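Local coordinates for Thiol:disulfide interchange protein (Klebsiella pneumoniae, PDB 6DXN) that probably acts as a periplasmic thiol-disulfide oxidoreductase of the DsbA type, exchanging disulfides with other proteins, at residues F28-C33 with K61-Q66. Numbering follows the deposited sequence.
Sequences FFSFYC and KYHVSQ
NE2 of H63 accepts the backbone N-H of F31 at 3.0 Å (162° at the hydrogen), with F31 N lying almost in the plane of the imidazole. With CG anti to the backbone N (chi1 -167°), the H63 ring reaches past its own strand to the loop beyond F29. On the way its edge meets the F29 ring in a T-shaped pair, planes at 69°, CD2 of H63 standing 3.5 Å from CE2 of F29. The opposite face of F29 takes the bent chain of K61: CE makes a CH-pi contact, and NZ sits 4.6 Å from the ring centroid in a cation-pi pair while salt-bridging D46 and E91. F31 closes the aromatic cluster, its CD2 3.4 Å from H63 CD2. On the other side of the sheet, CD1 of F28 packs 3.8 Å from CB of Y62. Between these two layers of side chains, strands 25-29 and 60-63 pair in parallel: F29 N donates to Y62 O, and V64 N to F29 O at 2.9 Å. Past the strand, S30 OG accepts from Y32 N in an ST turn and donates a hydrogen bond to a water that in turn donates to V64 O. T75, bonded to H63 ND1, steadies the imidazole from helix 71-83. This strand pair belongs to the thioredoxin-like sheet, and the type I turn S30-C33 leads into the helix starting with the CxxC motif, C33 at its N-cap. NE2 accepts, so the imidazole is probably neutral with its proton on ND1; the bond ties the loop leading to the probable redox site to the neighbouring strand.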
# COMPACT_ATOMS: atom_id res chain seq x y z
N PHE A 28 3.37 1.29 -2.47
CA PHE A 28 3.41 -0.01 -3.12
C PHE A 28 3.81 -1.02 -2.03
O PHE A 28 4.74 -0.78 -1.28
CB PHE A 28 4.33 0.01 -4.34
CG PHE A 28 3.82 0.84 -5.50
CD1 PHE A 28 2.89 0.32 -6.39
CD2 PHE A 28 4.32 2.11 -5.74
CE1 PHE A 28 2.43 1.08 -7.46
CE2 PHE A 28 3.87 2.86 -6.81
CZ PHE A 28 2.92 2.34 -7.67
N PHE A 29 3.08 -2.13 -1.96
CA PHE A 29 3.37 -3.08 -0.92
C PHE A 29 3.09 -4.51 -1.41
O PHE A 29 2.52 -4.72 -2.48
CB PHE A 29 2.51 -2.76 0.31
CG PHE A 29 1.09 -3.24 0.22
CD1 PHE A 29 0.14 -2.54 -0.52
CD2 PHE A 29 0.70 -4.41 0.85
CE1 PHE A 29 -1.16 -3.00 -0.61
CE2 PHE A 29 -0.61 -4.87 0.77
CZ PHE A 29 -1.54 -4.16 0.04
N SER A 30 3.50 -5.47 -0.59
CA SER A 30 3.27 -6.86 -0.83
C SER A 30 2.90 -7.51 0.50
O SER A 30 3.55 -7.25 1.52
CB SER A 30 4.48 -7.52 -1.46
OG SER A 30 4.27 -8.91 -1.57
N PHE A 31 1.86 -8.34 0.48
CA PHE A 31 1.47 -9.01 1.69
C PHE A 31 2.56 -10.00 2.14
O PHE A 31 2.48 -10.50 3.24
CB PHE A 31 0.12 -9.70 1.53
CG PHE A 31 -1.08 -8.79 1.58
CD1 PHE A 31 -1.52 -8.29 2.79
CD2 PHE A 31 -1.79 -8.48 0.44
CE1 PHE A 31 -2.63 -7.47 2.86
CE2 PHE A 31 -2.91 -7.66 0.50
CZ PHE A 31 -3.32 -7.15 1.70
N TYR A 32 3.54 -10.29 1.27
CA TYR A 32 4.67 -11.22 1.58
C TYR A 32 5.84 -10.48 2.25
O TYR A 32 6.73 -11.11 2.83
CB TYR A 32 5.29 -11.81 0.31
CG TYR A 32 4.55 -12.90 -0.42
CD1 TYR A 32 3.62 -12.60 -1.41
CD2 TYR A 32 4.85 -14.23 -0.19
CE1 TYR A 32 2.97 -13.60 -2.11
CE2 TYR A 32 4.20 -15.25 -0.89
CZ TYR A 32 3.26 -14.93 -1.85
OH TYR A 32 2.62 -15.92 -2.54
N CYS A 33 5.85 -9.15 2.12
CA CYS A 33 6.94 -8.29 2.59
C CYS A 33 6.84 -8.00 4.10
O CYS A 33 5.85 -7.43 4.56
CB CYS A 33 6.92 -6.98 1.80
SG CYS A 33 8.29 -5.85 2.16
N LYS A 61 -3.13 2.26 -1.32
CA LYS A 61 -2.22 1.14 -1.21
C LYS A 61 -2.42 0.25 -2.44
O LYS A 61 -3.51 -0.23 -2.70
CB LYS A 61 -2.43 0.41 0.13
CG LYS A 61 -2.06 1.24 1.34
CD LYS A 61 -1.87 0.46 2.61
CE LYS A 61 -0.66 -0.46 2.56
NZ LYS A 61 -0.42 -1.10 3.87
N TYR A 62 -1.33 0.10 -3.20
CA TYR A 62 -1.31 -0.69 -4.41
C TYR A 62 -0.47 -1.95 -4.16
O TYR A 62 0.70 -1.87 -3.82
CB TYR A 62 -0.79 0.19 -5.55
CG TYR A 62 -1.80 1.15 -6.13
CD1 TYR A 62 -2.95 1.53 -5.44
CD2 TYR A 62 -1.54 1.80 -7.32
CE1 TYR A 62 -3.85 2.44 -5.98
CE2 TYR A 62 -2.43 2.71 -7.86
CZ TYR A 62 -3.59 3.04 -7.19
OH TYR A 62 -4.45 3.95 -7.74
N HIS A 63 -1.11 -3.11 -4.34
CA HIS A 63 -0.45 -4.39 -4.13
C HIS A 63 0.40 -4.75 -5.37
O HIS A 63 -0.02 -4.52 -6.48
CB HIS A 63 -1.47 -5.46 -3.75
CG HIS A 63 -0.80 -6.68 -3.23
ND1 HIS A 63 -0.67 -7.82 -3.98
CD2 HIS A 63 -0.13 -6.90 -2.08
CE1 HIS A 63 0.01 -8.71 -3.29
NE2 HIS A 63 0.36 -8.17 -2.14
N VAL A 64 1.58 -5.33 -5.14
CA VAL A 64 2.55 -5.74 -6.20
C VAL A 64 2.28 -7.20 -6.61
O VAL A 64 2.63 -8.13 -5.88
CB VAL A 64 4.00 -5.54 -5.71
CG1 VAL A 64 5.02 -6.08 -6.71
CG2 VAL A 64 4.29 -4.08 -5.38
N SER A 65 1.71 -7.37 -7.81
CA SER A 65 1.31 -8.70 -8.35
C SER A 65 2.52 -9.57 -8.72
O SER A 65 2.44 -10.80 -8.62
CB SER A 65 0.42 -8.54 -9.55
OG SER A 65 -0.86 -8.04 -9.20
N GLN A 66 3.61 -8.94 -9.15
CA GLN A 66 4.79 -9.67 -9.64
C GLN A 66 5.63 -10.25 -8.49
O GLN A 66 6.70 -10.80 -8.73
CB GLN A 66 5.62 -8.75 -10.54
CG GLN A 66 6.29 -7.60 -9.81
CD GLN A 66 7.01 -6.65 -10.74
OE1 GLN A 66 6.77 -6.63 -11.95
NE2 GLN A 66 7.88 -5.83 -10.18
O HOH W 1 2.77 -9.93 -4.01